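Motility protein B (Helicobacter pylori, PDB 3S06) forms, with MotA, the stator of the flagellar motor and, through this periplasmic OmpA-like domain, probably fastens the torque-generating machinery to the cell wall. Local coordinates at residues N68-T73 / E138-T143; I26-S31 / R131-R136. One frame throughout, in Å; residues are numbered along the deposited sequence. Where two conformers were deposited one is given.

Contact 1: residues N68-T73 / E138-T143; sequences NVRGFT and EIFFST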
loop_
_atom_site.group_PDB
_atom_site.type_symbol
_atom_site.label_atom_id
_atom_site.label_comp_id
_atom_site.label_asym_id
_atom_site.label_seq_id
_atom_site.Cartn_x
_atom_site.Cartn_y
_atom_site.Cartn_z
ATOM N N ASN A 68 10.717 12.403 -6.288
ATOM C CA ASN A 68 10.206 13.702 -5.886
ATOM C C ASN A 68 11.176 14.308 -4.887
ATOM O O ASN A 68 11.433 13.715 -3.834
ATOM C CB ASN A 68 8.807 13.544 -5.261
ATOM C CG ASN A 68 8.215 14.871 -4.788
ATOM O OD1 ASN A 68 7.971 15.038 -3.585
ATOM N ND2 ASN A 68 7.941 15.794 -5.716
ATOM N N VAL A 69 11.718 15.477 -5.232
ATOM C CA VAL A 69 12.682 16.158 -4.386
ATOM C C VAL A 69 11.946 17.148 -3.468
ATOM O O VAL A 69 11.365 18.116 -3.946
ATOM C CB VAL A 69 13.749 16.886 -5.242
ATOM C CG1 VAL A 69 14.808 17.480 -4.328
ATOM C CG2 VAL A 69 14.394 15.923 -6.302
ATOM N N ARG A 70 12.010 16.904 -2.150
ATOM C CA ARG A 70 11.197 17.641 -1.166
ATOM C C ARG A 70 12.009 18.557 -0.255
ATOM O O ARG A 70 12.967 18.109 0.368
ATOM C CB ARG A 70 10.483 16.633 -0.256
ATOM C CG ARG A 70 9.648 15.565 -0.987
ATOM C CD ARG A 70 9.243 14.537 0.081
ATOM N NE ARG A 70 8.045 13.807 -0.227
ATOM C CZ ARG A 70 7.474 12.980 0.645
ATOM N NH1 ARG A 70 8.015 12.764 1.844
ATOM N NH2 ARG A 70 6.378 12.363 0.314
ATOM N N GLY A 71 11.593 19.813 -0.150
ATOM C CA GLY A 71 12.301 20.813 0.663
ATOM C C GLY A 71 11.531 21.137 1.924
ATOM O O GLY A 71 10.294 21.236 1.885
ATOM N N PHE A 72 12.260 21.286 3.042
ATOM C CA PHE A 72 11.699 21.609 4.347
ATOM C C PHE A 72 12.492 22.757 4.948
ATOM O O PHE A 72 13.693 22.893 4.676
ATOM C CB PHE A 72 11.832 20.406 5.314
ATOM C CG PHE A 72 11.038 19.203 4.905
ATOM C CD1 PHE A 72 9.825 18.927 5.519
ATOM C CD2 PHE A 72 11.527 18.320 3.922
ATOM C CE1 PHE A 72 9.069 17.798 5.150
ATOM C CE2 PHE A 72 10.779 17.195 3.521
ATOM C CZ PHE A 72 9.550 16.933 4.138
ATOM N N THR A 73 11.831 23.574 5.771
ATOM C CA THR A 73 12.562 24.518 6.629
ATOM C C THR A 73 12.063 24.420 8.076
ATOM O O THR A 73 11.079 23.715 8.371
ATOM C CB THR A 73 12.459 25.994 6.139
ATOM O OG1 THR A 73 11.244 26.587 6.611
ATOM C CG2 THR A 73 12.492 26.090 4.612
ATOM N N GLU A 138 14.621 16.004 1.015
ATOM C CA GLU A 138 14.395 14.571 0.908
ATOM C C GLU A 138 14.283 14.151 -0.528
ATOM O O GLU A 138 13.787 14.914 -1.364
ATOM C CB GLU A 138 13.051 14.219 1.567
ATOM C CG GLU A 138 13.086 14.307 3.056
ATOM C CD GLU A 138 11.779 13.902 3.709
ATOM O OE1 GLU A 138 10.756 13.687 3.000
ATOM O OE2 GLU A 138 11.805 13.799 4.950
ATOM N N ILE A 139 14.763 12.954 -0.846
ATOM C CA ILE A 139 14.436 12.398 -2.148
ATOM C C ILE A 139 13.488 11.246 -1.867
ATOM O O ILE A 139 13.814 10.304 -1.136
ATOM C CB ILE A 139 15.663 11.938 -2.943
ATOM C CG1 ILE A 139 16.684 13.065 -3.042
ATOM C CG2 ILE A 139 15.238 11.478 -4.371
ATOM C CD1 ILE A 139 17.964 12.628 -3.648
ATOM N N PHE A 140 12.301 11.352 -2.441
ATOM C CA PHE A 140 11.208 10.408 -2.151
ATOM C C PHE A 140 10.943 9.604 -3.414
ATOM O O PHE A 140 10.744 10.188 -4.505
ATOM C CB PHE A 140 9.968 11.189 -1.713
ATOM C CG PHE A 140 8.747 10.324 -1.491
ATOM C CD1 PHE A 140 8.749 9.340 -0.513
ATOM C CD2 PHE A 140 7.602 10.500 -2.269
ATOM C CE1 PHE A 140 7.597 8.532 -0.304
ATOM C CE2 PHE A 140 6.458 9.711 -2.057
ATOM C CZ PHE A 140 6.482 8.711 -1.071
ATOM N N PHE A 141 10.981 8.279 -3.263
ATOM C CA PHE A 141 10.813 7.349 -4.369
ATOM C C PHE A 141 9.466 6.657 -4.236
ATOM O O PHE A 141 9.190 6.026 -3.221
ATOM C CB PHE A 141 11.915 6.294 -4.351
ATOM C CG PHE A 141 13.303 6.870 -4.461
ATOM C CD1 PHE A 141 13.945 6.901 -5.695
ATOM C CD2 PHE A 141 13.967 7.357 -3.337
ATOM C CE1 PHE A 141 15.240 7.430 -5.807
ATOM C CE2 PHE A 141 15.250 7.885 -3.434
ATOM C CZ PHE A 141 15.891 7.904 -4.665
ATOM N N SER A 142 8.639 6.738 -5.273
ATOM C CA SER A 142 7.277 6.181 -5.199
ATOM C C SER A 142 6.815 5.718 -6.581
ATOM O O SER A 142 7.569 5.792 -7.537
ATOM C CB SER A 142 6.292 7.223 -4.656
ATOM O OG SER A 142 6.130 8.267 -5.610
ATOM N N THR A 143 5.597 5.171 -6.678
ATOM C CA THR A 143 4.975 4.941 -7.991
ATOM C C THR A 143 3.524 5.449 -7.949
ATOM O O THR A 143 3.038 5.809 -6.888
ATOM C CB THR A 143 4.999 3.448 -8.433
ATOM O OG1 THR A 143 4.092 2.694 -7.621
ATOM C CG2 THR A 143 6.408 2.828 -8.335
#
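Arg70 lays its guanidinium flat on the ring of Phe140 and turns one edge to the carboxylate of Glu138, a worked example of how one planar cation can use a face and an edge at once. The two planes of the stack are 21° apart, and CZ of Arg70 lies 4.0 Å from the centroid of the Phe140 ring, a cation-pi contact over the face. NH2 stands above the centre of the ring, whereas NE lies nearer its root, 3.6 Å from CB of Phe140. In the plane of the guanidinium, NH1 of Arg70 gives a salt bridge of 3.1 Å to OE1 of Glu138, meeting that oxygen nearly along its C-O bond. Stack and bridge together should fix the rotation of the group. Phe140 carries its CG anti to the backbone N (chi1 176°), which turns the ring beneath the extended arginine. Phe72 also touches the acid: its CE2 comes within 3.4 Å of CD of Glu138, with ring and carboxylate planes inclined at 54°. The second carboxylate oxygen, OE2, is engaged from outside the two segments, Arg136 among its partners.

Beneath the side chains the strands run antiparallel. Asn68 with Phe140 and Arg70 with Glu138 are hydrogen-bonded pairs, and Arg70 N reaches Glu138 O over 2.8 Å. Between them Val69 and Ile139 form a non-hydrogen-bonded pair on the other face, where Val69 meets helix 86-103. The side-chain amide of Asn68 bonds the hydroxyls of Ser112 and Ser114, and its OD1 also lies at the edge of the Arg70 guanidinium. Both strands are inner members of the mixed sheet of the OmpA-like domain: 137-142 lies between 24-29 and 66-74, and 111-120 runs parallel to 66-74 on its other side.

Contact 2: residues I26-S31 / R131-R136; sequences ILKLPS and RMKNNR
The ammonium of Lys28 stands obliquely off the guanidinium of Arg136, while the backbone carbonyl of Lys133 lies at its edge, in plane. There NH1 of Arg136 donates to Lys133 O over 2.9 Å. NH1 thereby ties the arginine side chain back to the last turn of helix 128-134, and the backbone N of Arg136 shares the same acceptor, the two donors arriving from opposite faces of the carbonyl plane. Lys28 runs beside Arg136 in the same direction, CG against CD at 4.1 Å, and in one of the two deposited conformers of the lysine NZ of Lys28 stops 4.1 Å from NE of Arg136. The like charges are tolerated because both bridge to one anion, OE2 of Glu138; Lys28 also binds Glu19, and Phe72 makes a cation-pi contact with Arg136. The amide of Asn135 folds back as well, ND2 donating to Arg131 O over 2.9 Å, while its OD1 accepts the backbone N of Asp74.

Further along, the backbone of Ser31 docks on the helix. Ser31 N gives a nearly straight bond of 3.1 Å to Met132 O, though from above the carbonyl plane. Pro30 sets its CB against CB of Met132 at 4.0 Å. Met132, bent at both chi2 (-65°) and chi3 (90°), curls its SD over to CB of Ser31, 3.8 Å away. That CB also meets Asn135 O, and Arg93 binds both this carbonyl and the Ser31 hydroxyl.

The contact thus joins the exit of strand 24-29 to the C-terminal end of helix 128-134, just where the chain turns into strand 137-142, the neighbour of strand 24-29 in the sheet; on the side of Leu29, helix 48-57 packs against the strand.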
loop_
_atom_site.group_PDB
_atom_site.type_symbol
_atom_site.label_atom_id
_atom_site.label_comp_id
_atom_site.label_asym_id
_atom_site.label_seq_id
_atom_site.Cartn_x
_atom_site.Cartn_y
_atom_site.Cartn_z
ATOM N N ILE A 26 12.597 7.081 1.368
ATOM C CA ILE A 26 13.025 8.471 1.551
ATOM C C ILE A 26 14.522 8.513 1.840
ATOM O O ILE A 26 14.983 7.864 2.787
ATOM C CB ILE A 26 12.281 9.119 2.742
ATOM C CG1 ILE A 26 10.758 8.995 2.518
ATOM C CG2 ILE A 26 12.656 10.605 2.836
ATOM C CD1 ILE A 26 9.858 9.468 3.662
ATOM N N LEU A 27 15.265 9.256 1.027
ATOM C CA LEU A 27 16.653 9.581 1.381
ATOM C C LEU A 27 16.657 10.962 2.018
ATOM O O LEU A 27 16.260 11.934 1.385
ATOM C CB LEU A 27 17.559 9.570 0.158
ATOM C CG LEU A 27 17.923 8.231 -0.441
ATOM C CD1 LEU A 27 18.701 8.547 -1.715
ATOM C CD2 LEU A 27 18.773 7.419 0.565
ATOM N N LYS A 28 17.080 11.028 3.281
ATOM C CA LYS A 28 17.014 12.271 4.026
ATOM C C LYS A 28 18.386 12.932 3.983
ATOM O O LYS A 28 19.383 12.376 4.461
ATOM C CB LYS A 28 16.537 12.010 5.466
ATOM C CG LYS A 28 15.031 11.860 5.549
ATOM C CD LYS A 28 14.583 11.622 6.954
ATOM C CE LYS A 28 13.330 10.817 6.948
ATOM N NZ LYS A 28 12.160 11.706 6.715
ATOM N N LEU A 29 18.444 14.111 3.361
ATOM C CA LEU A 29 19.714 14.806 3.178
ATOM C C LEU A 29 19.716 16.093 3.995
ATOM O O LEU A 29 19.152 17.100 3.560
ATOM C CB LEU A 29 19.963 15.131 1.690
ATOM C CG LEU A 29 19.726 13.953 0.734
ATOM C CD1 LEU A 29 19.793 14.433 -0.705
ATOM C CD2 LEU A 29 20.707 12.825 1.016
ATOM N N PRO A 30 20.353 16.075 5.188
ATOM C CA PRO A 30 20.420 17.315 5.985
ATOM C C PRO A 30 21.045 18.458 5.198
ATOM O O PRO A 30 21.855 18.218 4.286
ATOM C CB PRO A 30 21.298 16.918 7.189
ATOM C CG PRO A 30 21.122 15.410 7.286
ATOM C CD PRO A 30 21.104 14.979 5.824
ATOM N N SER A 31 20.659 19.690 5.545
ATOM C CA SER A 31 21.089 20.882 4.805
ATOM C C SER A 31 22.585 20.870 4.461
ATOM O O SER A 31 22.979 21.160 3.324
ATOM C CB SER A 31 20.781 22.140 5.612
ATOM O OG SER A 31 21.135 23.289 4.861
ATOM N N ARG A 131 18.728 20.882 13.725
ATOM C CA ARG A 131 18.503 22.066 12.879
ATOM C C ARG A 131 18.753 21.748 11.411
ATOM O O ARG A 131 17.998 22.159 10.529
ATOM C CB ARG A 131 19.407 23.230 13.289
ATOM C CG ARG A 131 19.108 23.831 14.646
ATOM C CD ARG A 131 17.693 24.429 14.725
ATOM N NE ARG A 131 17.613 25.370 15.841
ATOM C CZ ARG A 131 17.951 26.660 15.780
ATOM N NH1 ARG A 131 18.387 27.209 14.651
ATOM N NH2 ARG A 131 17.853 27.415 16.860
ATOM N N MET A 132 19.833 21.013 11.150
ATOM C CA MET A 132 20.142 20.639 9.757
ATOM C C MET A 132 19.107 19.676 9.175
ATOM O O MET A 132 18.719 19.796 7.987
ATOM C CB MET A 132 21.547 20.054 9.645
ATOM C CG MET A 132 22.677 21.051 9.977
ATOM S SD MET A 132 22.758 22.409 8.821
ATOM C CE MET A 132 21.683 23.615 9.572
ATOM N N LYS A 133 18.645 18.739 10.003
ATOM C CA LYS A 133 17.527 17.864 9.588
ATOM C C LYS A 133 16.229 18.631 9.320
ATOM O O LYS A 133 15.495 18.323 8.365
ATOM C CB LYS A 133 17.274 16.787 10.651
ATOM C CG LYS A 133 16.227 15.720 10.262
ATOM C CD LYS A 133 16.031 14.721 11.425
ATOM C CE LYS A 133 15.307 13.442 10.981
ATOM N NZ LYS A 133 15.226 12.442 12.117
ATOM N N ASN A 134 15.931 19.621 10.162
ATOM C CA ASN A 134 14.738 20.455 9.956
ATOM C C ASN A 134 14.780 21.289 8.672
ATOM O O ASN A 134 13.730 21.707 8.176
ATOM C CB ASN A 134 14.505 21.364 11.188
ATOM C CG ASN A 134 14.117 20.557 12.452
ATOM O OD1 ASN A 134 14.100 21.089 13.559
ATOM N ND2 ASN A 134 13.818 19.274 12.274
ATOM N N ASN A 135 15.988 21.496 8.121
ATOM C CA ASN A 135 16.173 22.172 6.843
ATOM C C ASN A 135 16.668 21.224 5.732
ATOM O O ASN A 135 17.377 21.631 4.794
ATOM C CB ASN A 135 17.122 23.365 7.049
ATOM C CG ASN A 135 16.464 24.443 7.883
ATOM O OD1 ASN A 135 15.632 25.197 7.372
ATOM N ND2 ASN A 135 16.764 24.476 9.189
ATOM N N ARG A 136 16.252 19.965 5.818
ATOM C CA ARG A 136 16.735 18.941 4.876
ATOM C C ARG A 136 16.066 19.072 3.520
ATOM O O ARG A 136 15.030 19.746 3.370
ATOM C CB ARG A 136 16.438 17.525 5.416
ATOM C CG ARG A 136 14.926 17.173 5.416
ATOM C CD ARG A 136 14.647 15.927 6.265
ATOM N NE ARG A 136 13.213 15.663 6.351
ATOM C CZ ARG A 136 12.378 16.266 7.188
ATOM N NH1 ARG A 136 12.815 17.226 8.012
ATOM N NH2 ARG A 136 11.076 15.938 7.178
#

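How the contacts relate
Glu138 is shared by the two contacts, whose centres lie 11 Å apart. Contact 1 uses one carboxylate oxygen, while OE2 of Glu138 reaches into contact 2, 2.8 Å from NZ of Lys28. The backbones are joined too: Ile139 O and Leu27 N, 2.8 Å apart, are probably hydrogen-bonded. CG2 of Ile26 packs 3.5 Å from CD of Glu138, and near the C-terminal end of segment 68-73 OD1 of Asn135 approaches CA of Thr73 at 3.2 Å. Helix 128-134 leads into strand 137-142, so contact 2 lies at the entry to the strand used in contact 1. The charged cluster spans three adjacent strands of an OmpA-like domain, the kind that binds peptidoglycan in this family.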